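Side-chain contacts in endo-beta-1,4-glucanase (cellulase B) (Bacillus halodurans, PDB 4V2X), which hydrolyses beta-1,4-glucans and, aided by its CBM46 module, attacks xyloglucan and beta-1,3-1,4-glucans: residues Tyr274-Phe279 / Lys294-Glu299; Tyr286-Glu291 / Ala391-Ile396; Lys327-Gly330 / Glu336-Lys339. All blocks are in the same frame, centred on the assembly; numbering follows the deposited sequence. Where two conformers were deposited one is given.

From the N terminus, contact 1 closes a short loop beyond barrel strand 267-273, joining the start of helix 277-281 to helix 291-309. The first segment of contact 2, 286-291, lies inside that loop, while its partner 391-396 comes about a hundred residues later, so contacts 1 and 2 cross; contact 2 ties the catalytic barrel to the Ig-like module. Contact 3 follows contact 1 in series and is nested within the long loop of contact 2, fastening the turn after strand 315-320 to helix 334-350. F279 packs on R288 and E336. Local contacts and a module junction can thus be coupled through one residue: E336 of contact 3 also bonds R288 and F289 of contact 2.

Contact 1 of 3, residues Tyr274-Phe279 / Lys294-Glu299; sequences YGFWPF and KQEIIE
F276 and E296 face each other with their CA atoms 6.4 Å apart, where the loop leading into helix 277-281 passes one turn of helix 291-309. Nearly all of the meeting is made by one carboxylate. With CG anti to the backbone N (chi1 -171°) and the chain extended beyond it, E296 spans the gap and brings OE2 to the edge of the phenyl ring, 3.6 Å from F276 CD1. Carboxylate and ring planes stand 74° apart, and one face of the same ring is covered by P278 CD, 3.4 Å above its centre. E296 OE1 lies beside the F276 amide, but the angle is too poor for a hydrogen bond. Water does the joining instead: one molecule donates to E296 OE1 (2.8 Å) and to G275 O, while a second donates to OE2 and accepts from W277 N (2.9 Å), an amide in the first turn after the N-cap residue F276. The hydroxyl of Y273 also bonds to OE1. Without the carboxylate, as with an alanine at this position, the Y273 hydroxyl and one water would probably lose OE1, the other water OE2, and a gap would open beside the F276 ring. In the (beta/alpha)8 barrel the contact lies just past strand 267-273; Y286 meets F276 edge-to-face, and helix 334-350 packs against F279 and I297 through F340.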
# COMPACT_ATOMS: atom_id res chain seq x y z
N TYR A 274 -1.21 -23.22 -12.48
CA TYR A 274 -1.09 -24.01 -13.70
C TYR A 274 0.20 -24.85 -13.77
O TYR A 274 0.56 -25.36 -14.82
CB TYR A 274 -1.25 -23.10 -14.91
CG TYR A 274 -2.70 -22.74 -15.15
CD1 TYR A 274 -3.53 -23.59 -15.88
CD2 TYR A 274 -3.25 -21.57 -14.63
CE1 TYR A 274 -4.86 -23.28 -16.09
CE2 TYR A 274 -4.58 -21.26 -14.84
CZ TYR A 274 -5.38 -22.11 -15.58
OH TYR A 274 -6.70 -21.82 -15.82
N GLY A 275 0.85 -25.02 -12.62
CA GLY A 275 2.01 -25.91 -12.50
C GLY A 275 3.33 -25.20 -12.68
O GLY A 275 3.40 -24.12 -13.28
N PHE A 276 4.39 -25.82 -12.17
CA PHE A 276 5.76 -25.36 -12.39
C PHE A 276 5.95 -25.18 -13.89
O PHE A 276 5.71 -26.10 -14.68
CB PHE A 276 6.73 -26.38 -11.81
CG PHE A 276 8.19 -26.14 -12.14
CD1 PHE A 276 8.84 -24.99 -11.69
CD2 PHE A 276 8.92 -27.08 -12.85
CE1 PHE A 276 10.18 -24.79 -11.98
CE2 PHE A 276 10.25 -26.88 -13.14
CZ PHE A 276 10.88 -25.73 -12.70
N TRP A 277 6.35 -23.98 -14.29
CA TRP A 277 6.20 -23.59 -15.69
C TRP A 277 6.83 -24.57 -16.70
O TRP A 277 6.15 -24.99 -17.64
CB TRP A 277 6.67 -22.14 -15.92
CG TRP A 277 6.56 -21.77 -17.34
CD1 TRP A 277 5.41 -21.49 -18.03
CD2 TRP A 277 7.62 -21.69 -18.28
NE1 TRP A 277 5.71 -21.23 -19.35
CE2 TRP A 277 7.06 -21.35 -19.53
CE3 TRP A 277 9.01 -21.87 -18.19
CZ2 TRP A 277 7.83 -21.17 -20.67
CZ3 TRP A 277 9.77 -21.70 -19.33
CH2 TRP A 277 9.18 -21.36 -20.55
N PRO A 278 8.10 -24.94 -16.51
CA PRO A 278 8.70 -25.82 -17.52
C PRO A 278 8.02 -27.18 -17.67
O PRO A 278 7.91 -27.69 -18.79
CB PRO A 278 10.15 -26.00 -17.03
CG PRO A 278 10.41 -24.81 -16.18
CD PRO A 278 9.10 -24.46 -15.54
N PHE A 279 7.59 -27.76 -16.55
CA PHE A 279 6.84 -29.01 -16.62
C PHE A 279 5.50 -28.78 -17.29
O PHE A 279 5.07 -29.56 -18.14
CB PHE A 279 6.62 -29.59 -15.22
CG PHE A 279 5.68 -30.76 -15.21
CD1 PHE A 279 6.06 -31.98 -15.76
CD2 PHE A 279 4.41 -30.65 -14.66
CE1 PHE A 279 5.19 -33.06 -15.76
CE2 PHE A 279 3.54 -31.73 -14.66
CZ PHE A 279 3.92 -32.94 -15.21
N LYS A 294 6.91 -30.61 -7.56
CA LYS A 294 6.39 -30.96 -6.24
C LYS A 294 6.65 -29.85 -5.24
O LYS A 294 5.76 -29.44 -4.50
CB LYS A 294 7.01 -32.27 -5.75
CG LYS A 294 6.50 -33.50 -6.48
CD LYS A 294 7.29 -34.74 -6.12
CE LYS A 294 6.80 -35.94 -6.92
NZ LYS A 294 7.73 -37.09 -6.77
N GLN A 295 7.89 -29.35 -5.23
CA GLN A 295 8.26 -28.31 -4.27
C GLN A 295 7.55 -26.99 -4.54
O GLN A 295 7.23 -26.26 -3.59
CB GLN A 295 9.78 -28.10 -4.24
CG GLN A 295 10.50 -29.21 -3.50
CD GLN A 295 9.96 -29.42 -2.09
OE1 GLN A 295 9.74 -28.47 -1.35
NE2 GLN A 295 9.74 -30.68 -1.73
N GLU A 296 7.30 -26.67 -5.80
CA GLU A 296 6.57 -25.43 -6.08
C GLU A 296 5.17 -25.48 -5.47
O GLU A 296 4.71 -24.48 -4.90
CB GLU A 296 6.47 -25.12 -7.58
CG GLU A 296 5.91 -23.73 -7.80
CD GLU A 296 5.81 -23.33 -9.25
OE1 GLU A 296 4.75 -23.58 -9.86
OE2 GLU A 296 6.78 -22.74 -9.78
N ILE A 297 4.50 -26.61 -5.61
CA ILE A 297 3.16 -26.80 -5.04
C ILE A 297 3.19 -26.66 -3.52
O ILE A 297 2.38 -25.93 -2.94
CB ILE A 297 2.58 -28.18 -5.45
CG1 ILE A 297 2.15 -28.13 -6.92
CG2 ILE A 297 1.39 -28.57 -4.58
CD1 ILE A 297 1.95 -29.50 -7.54
N ILE A 298 4.12 -27.35 -2.88
CA ILE A 298 4.22 -27.31 -1.42
C ILE A 298 4.50 -25.88 -0.96
O ILE A 298 3.82 -25.37 -0.08
CB ILE A 298 5.28 -28.30 -0.87
CG1 ILE A 298 4.81 -29.74 -1.10
CG2 ILE A 298 5.52 -28.06 0.61
CD1 ILE A 298 5.90 -30.78 -0.94
N GLU A 299 5.49 -25.22 -1.57
CA GLU A 299 5.89 -23.89 -1.14
C GLU A 299 4.79 -22.87 -1.38
O GLU A 299 4.47 -22.08 -0.49
CB GLU A 299 7.17 -23.45 -1.85
CG GLU A 299 8.40 -24.24 -1.42
CD GLU A 299 9.63 -23.94 -2.25
OE1 GLU A 299 9.55 -23.17 -3.24
OE2 GLU A 299 10.70 -24.49 -1.91
O HOH W 1 3.44 -21.69 -11.47
O HOH W 2 6.74 -21.87 -12.39

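Contact 2 of 3, residues Tyr286-Glu291 / Ala391-Ile396; sequences YTRFEE and AESNFI
R288 reaches S393 by a bent route: CG lies anti to the carbonyl carbon, beside the backbone N (chi1 -62°), and an unusual chi2 of -92° turns the chain before it straightens toward the second segment. S393 OG, likewise anti to its own carbonyl carbon, meets the guanidinium close to its plane. NH1 donates to that oxygen at 2.9 Å with an N-H...O angle of 155°, and NH2 adds a weak bond at 3.3 Å, so two nitrogens fork onto one hydroxyl. S393 was modelled in two conformers, and this fork belongs to one of them. The backbone carbonyl of E392 comes within 2.8 Å of R288 NH1, yet at an angle too poor for a hydrogen bond. Behind the serine, S393 CB sits 3.5 Å above the centre of the F395 ring; F395 CZ lies 4.1 Å from R288 NH2, approached obliquely. The E392 carboxylate is turned aside, its OE1 bonded to S410 N, and E392 OE2 stays 5.7 Å from R288 NH2, too far for a salt bridge. R288 NH1 also forms a salt bridge with E336, whose other oxygen accepts F289 N; the R288 side chain also touches W565. A cation from the catalytic module is thus held by a carboxylate of its own module while gripping a neutral hydroxyl of the Ig-like module, which makes this point of the junction polar, with E336 likely to stabilise the charge.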
# COMPACT_ATOMS: atom_id res chain seq x y z
N TYR A 286 11.81 -31.02 -18.70
CA TYR A 286 10.89 -31.35 -17.61
C TYR A 286 9.71 -32.15 -18.13
O TYR A 286 8.58 -31.68 -18.17
CB TYR A 286 10.44 -30.09 -16.86
CG TYR A 286 11.55 -29.52 -16.02
CD1 TYR A 286 11.76 -29.98 -14.72
CD2 TYR A 286 12.43 -28.58 -16.54
CE1 TYR A 286 12.80 -29.49 -13.94
CE2 TYR A 286 13.47 -28.09 -15.77
CZ TYR A 286 13.65 -28.54 -14.47
OH TYR A 286 14.69 -28.07 -13.71
N THR A 287 10.02 -33.38 -18.53
CA THR A 287 9.04 -34.32 -19.05
C THR A 287 8.39 -35.13 -17.94
O THR A 287 7.32 -35.70 -18.12
CB THR A 287 9.71 -35.28 -20.03
OG1 THR A 287 10.80 -35.94 -19.37
CG2 THR A 287 10.24 -34.50 -21.24
N ARG A 288 9.06 -35.20 -16.79
CA ARG A 288 8.54 -35.90 -15.61
C ARG A 288 8.04 -34.91 -14.58
O ARG A 288 8.56 -33.79 -14.47
CB ARG A 288 9.63 -36.75 -14.97
CG ARG A 288 10.20 -37.85 -15.85
CD ARG A 288 9.45 -39.14 -15.66
NE ARG A 288 10.15 -40.30 -16.23
CZ ARG A 288 9.59 -41.49 -16.42
NH1 ARG A 288 8.31 -41.70 -16.09
NH2 ARG A 288 10.30 -42.47 -16.96
N PHE A 289 7.04 -35.34 -13.81
CA PHE A 289 6.59 -34.65 -12.62
C PHE A 289 7.59 -34.97 -11.51
O PHE A 289 7.58 -36.07 -10.96
CB PHE A 289 5.18 -35.13 -12.25
CG PHE A 289 4.64 -34.51 -10.99
CD1 PHE A 289 4.45 -33.14 -10.91
CD2 PHE A 289 4.31 -35.30 -9.89
CE1 PHE A 289 3.96 -32.55 -9.75
CE2 PHE A 289 3.81 -34.72 -8.73
CZ PHE A 289 3.63 -33.35 -8.66
N GLU A 290 8.46 -34.01 -11.20
CA GLU A 290 9.61 -34.27 -10.34
C GLU A 290 9.71 -33.24 -9.20
O GLU A 290 8.73 -32.54 -8.92
CB GLU A 290 10.89 -34.41 -11.19
CG GLU A 290 11.18 -33.29 -12.19
CD GLU A 290 11.28 -31.93 -11.54
OE1 GLU A 290 12.39 -31.58 -11.07
OE2 GLU A 290 10.26 -31.22 -11.47
N GLU A 291 10.86 -33.17 -8.55
CA GLU A 291 11.02 -32.39 -7.32
C GLU A 291 10.71 -30.90 -7.48
O GLU A 291 10.17 -30.28 -6.56
CB GLU A 291 12.42 -32.59 -6.71
CG GLU A 291 13.60 -32.22 -7.61
CD GLU A 291 14.13 -33.38 -8.44
OE1 GLU A 291 13.37 -34.33 -8.74
OE2 GLU A 291 15.32 -33.33 -8.80
N ALA A 391 2.95 -44.79 -9.89
CA ALA A 391 4.17 -45.52 -10.20
C ALA A 391 5.13 -44.65 -11.00
O ALA A 391 4.76 -43.58 -11.49
CB ALA A 391 3.85 -46.81 -10.95
N GLU A 392 6.37 -45.12 -11.11
CA GLU A 392 7.41 -44.40 -11.85
C GLU A 392 6.96 -44.03 -13.26
O GLU A 392 7.33 -42.98 -13.77
CB GLU A 392 8.71 -45.21 -11.89
CG GLU A 392 8.62 -46.54 -12.61
CD GLU A 392 9.95 -47.27 -12.66
OE1 GLU A 392 10.30 -47.92 -11.65
OE2 GLU A 392 10.63 -47.19 -13.70
N SER A 393 6.17 -44.91 -13.88
CA SER A 393 5.62 -44.67 -15.21
C SER A 393 4.28 -45.38 -15.35
O SER A 393 3.96 -46.27 -14.58
CB SER A 393 6.58 -45.20 -16.29
OG SER A 393 7.86 -44.58 -16.23
N ASN A 394 3.53 -44.99 -16.37
CA ASN A 394 2.31 -45.70 -16.76
C ASN A 394 2.55 -46.59 -17.98
O ASN A 394 1.67 -46.79 -18.81
CB ASN A 394 1.17 -44.73 -17.03
CG ASN A 394 1.37 -43.94 -18.30
OD1 ASN A 394 2.48 -43.54 -18.63
ND2 ASN A 394 0.28 -43.72 -19.04
N PHE A 395 3.75 -47.15 -18.09
CA PHE A 395 4.08 -47.99 -19.24
C PHE A 395 5.14 -49.00 -18.89
O PHE A 395 5.90 -48.81 -17.94
CB PHE A 395 4.53 -47.15 -20.44
CG PHE A 395 5.66 -46.18 -20.13
CD1 PHE A 395 6.96 -46.63 -19.97
CD2 PHE A 395 5.41 -44.82 -20.02
CE1 PHE A 395 7.98 -45.75 -19.68
CE2 PHE A 395 6.44 -43.93 -19.74
CZ PHE A 395 7.73 -44.40 -19.56
N ILE A 396 5.17 -50.08 -19.66
CA ILE A 396 6.23 -51.07 -19.63
C ILE A 396 6.62 -51.33 -21.08
O ILE A 396 5.79 -51.78 -21.86
CB ILE A 396 5.77 -52.37 -18.96
CG1 ILE A 396 5.44 -52.13 -17.48
CG2 ILE A 396 6.83 -53.47 -19.11
CD1 ILE A 396 4.70 -53.27 -16.82

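Contact 3 of 3, residues Lys327-Gly330 / Glu336-Lys339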
# COMPACT_ATOMS: atom_id res chain seq x y z
N LYS A 327 -2.23 -25.67 -25.45
CA LYS A 327 -1.93 -26.33 -26.71
C LYS A 327 -2.90 -27.51 -26.86
O LYS A 327 -3.86 -27.43 -27.63
CB LYS A 327 -0.44 -26.73 -26.76
CG LYS A 327 0.50 -25.52 -26.77
CD LYS A 327 1.98 -25.87 -26.60
CE LYS A 327 2.33 -26.18 -25.16
NZ LYS A 327 3.77 -26.50 -24.98
N HIS A 328 -2.66 -28.60 -26.13
CA HIS A 328 -3.62 -29.69 -26.00
C HIS A 328 -3.17 -30.59 -24.85
O HIS A 328 -2.03 -30.44 -24.39
CB HIS A 328 -3.76 -30.49 -27.31
CG HIS A 328 -2.47 -31.08 -27.80
ND1 HIS A 328 -2.07 -32.36 -27.48
CD2 HIS A 328 -1.51 -30.58 -28.60
CE1 HIS A 328 -0.92 -32.62 -28.06
NE2 HIS A 328 -0.55 -31.56 -28.75
N THR A 329 -4.03 -31.49 -24.39
CA THR A 329 -3.74 -32.30 -23.20
C THR A 329 -2.64 -33.33 -23.42
O THR A 329 -2.07 -33.85 -22.47
CB THR A 329 -4.99 -33.04 -22.67
OG1 THR A 329 -5.58 -33.81 -23.73
CG2 THR A 329 -6.00 -32.06 -22.14
N GLY A 330 -2.37 -33.66 -24.68
CA GLY A 330 -1.32 -34.59 -25.04
C GLY A 330 0.12 -34.11 -24.92
O GLY A 330 1.03 -34.89 -25.12
N GLU A 336 2.61 -38.89 -15.95
CA GLU A 336 3.14 -37.72 -15.24
C GLU A 336 2.03 -36.70 -14.99
O GLU A 336 1.98 -36.06 -13.95
CB GLU A 336 4.32 -37.13 -16.02
CG GLU A 336 5.42 -38.14 -16.30
CD GLU A 336 5.99 -38.78 -15.03
OE1 GLU A 336 6.35 -38.04 -14.09
OE2 GLU A 336 6.09 -40.03 -14.98
N LYS A 337 1.13 -36.57 -15.96
CA LYS A 337 -0.05 -35.73 -15.83
C LYS A 337 -0.90 -36.19 -14.66
O LYS A 337 -1.34 -35.38 -13.83
CB LYS A 337 -0.87 -35.80 -17.13
CG LYS A 337 -2.14 -34.97 -17.14
CD LYS A 337 -3.09 -35.42 -18.24
CE LYS A 337 -2.46 -35.32 -19.62
NZ LYS A 337 -3.42 -35.79 -20.66
N LEU A 338 -1.13 -37.49 -14.57
CA LEU A 338 -1.96 -38.05 -13.51
C LEU A 338 -1.32 -37.80 -12.15
O LEU A 338 -2.02 -37.43 -11.20
CB LEU A 338 -2.17 -39.55 -13.71
CG LEU A 338 -2.97 -39.95 -14.95
CD1 LEU A 338 -2.98 -41.46 -15.08
CD2 LEU A 338 -4.39 -39.40 -14.91
N LYS A 339 -0.01 -37.97 -12.06
CA LYS A 339 0.68 -37.76 -10.78
C LYS A 339 0.64 -36.30 -10.35
O LYS A 339 0.50 -36.02 -9.17
CB LYS A 339 2.11 -38.30 -10.82
CG LYS A 339 2.15 -39.82 -10.86
CD LYS A 339 3.56 -40.37 -10.91
CE LYS A 339 4.18 -40.20 -12.29
NZ LYS A 339 5.47 -40.92 -12.40
O HOH W 3 -4.22 -36.20 -23.64
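K337 NZ donates to the backbone oxygen of T329 at 3.0 Å, and this bond carries the contact. The ammonium does not approach in the plane of the carbonyl: the C=O...N angle is 123° and the nitrogen stands 52° out of the plane, above it. K337 CE is also close, 3.2 Å from T329 O, so the end of the lysine lies over the carbonyl, and NZ comes within 3.8 Å of T329 CB. A water adds a second, looser connection between the two residues. It is hydrogen-bonded to T329 OG1 at 2.8 Å and accepts a weak bond from K337 NZ at 3.1 Å.

The next shell explains how the lysine arrives. Its chain leaves helix 334-350 extended as far as CD and then bends (chi3 -59°), which carries NZ to the loop. There Q334 OE1, one turn back in the same helix, takes another bond from it, and D373 offers a long, weak ion pair. On the loop side G330 N makes a weak bond, 3.1 Å long, to H328 ND1, while the T329 side chain rests against Q362 and H363.

Farther round the helix, K339 folds back on E336. Its NZ meets E336 OE2 at 2.8 Å from above the carboxylate plane and also donates to A391 O, so this lysine links the helix to the Ig-like module. Two lysines of one helical turn therefore serve different ends. K339 shares the E336 carboxylate with R288, whereas the largely buried charge of K337 is met mainly by neutral oxygens, those of T329, Q334 and a water; the distant D373 would probably contribute only modestly to balancing it.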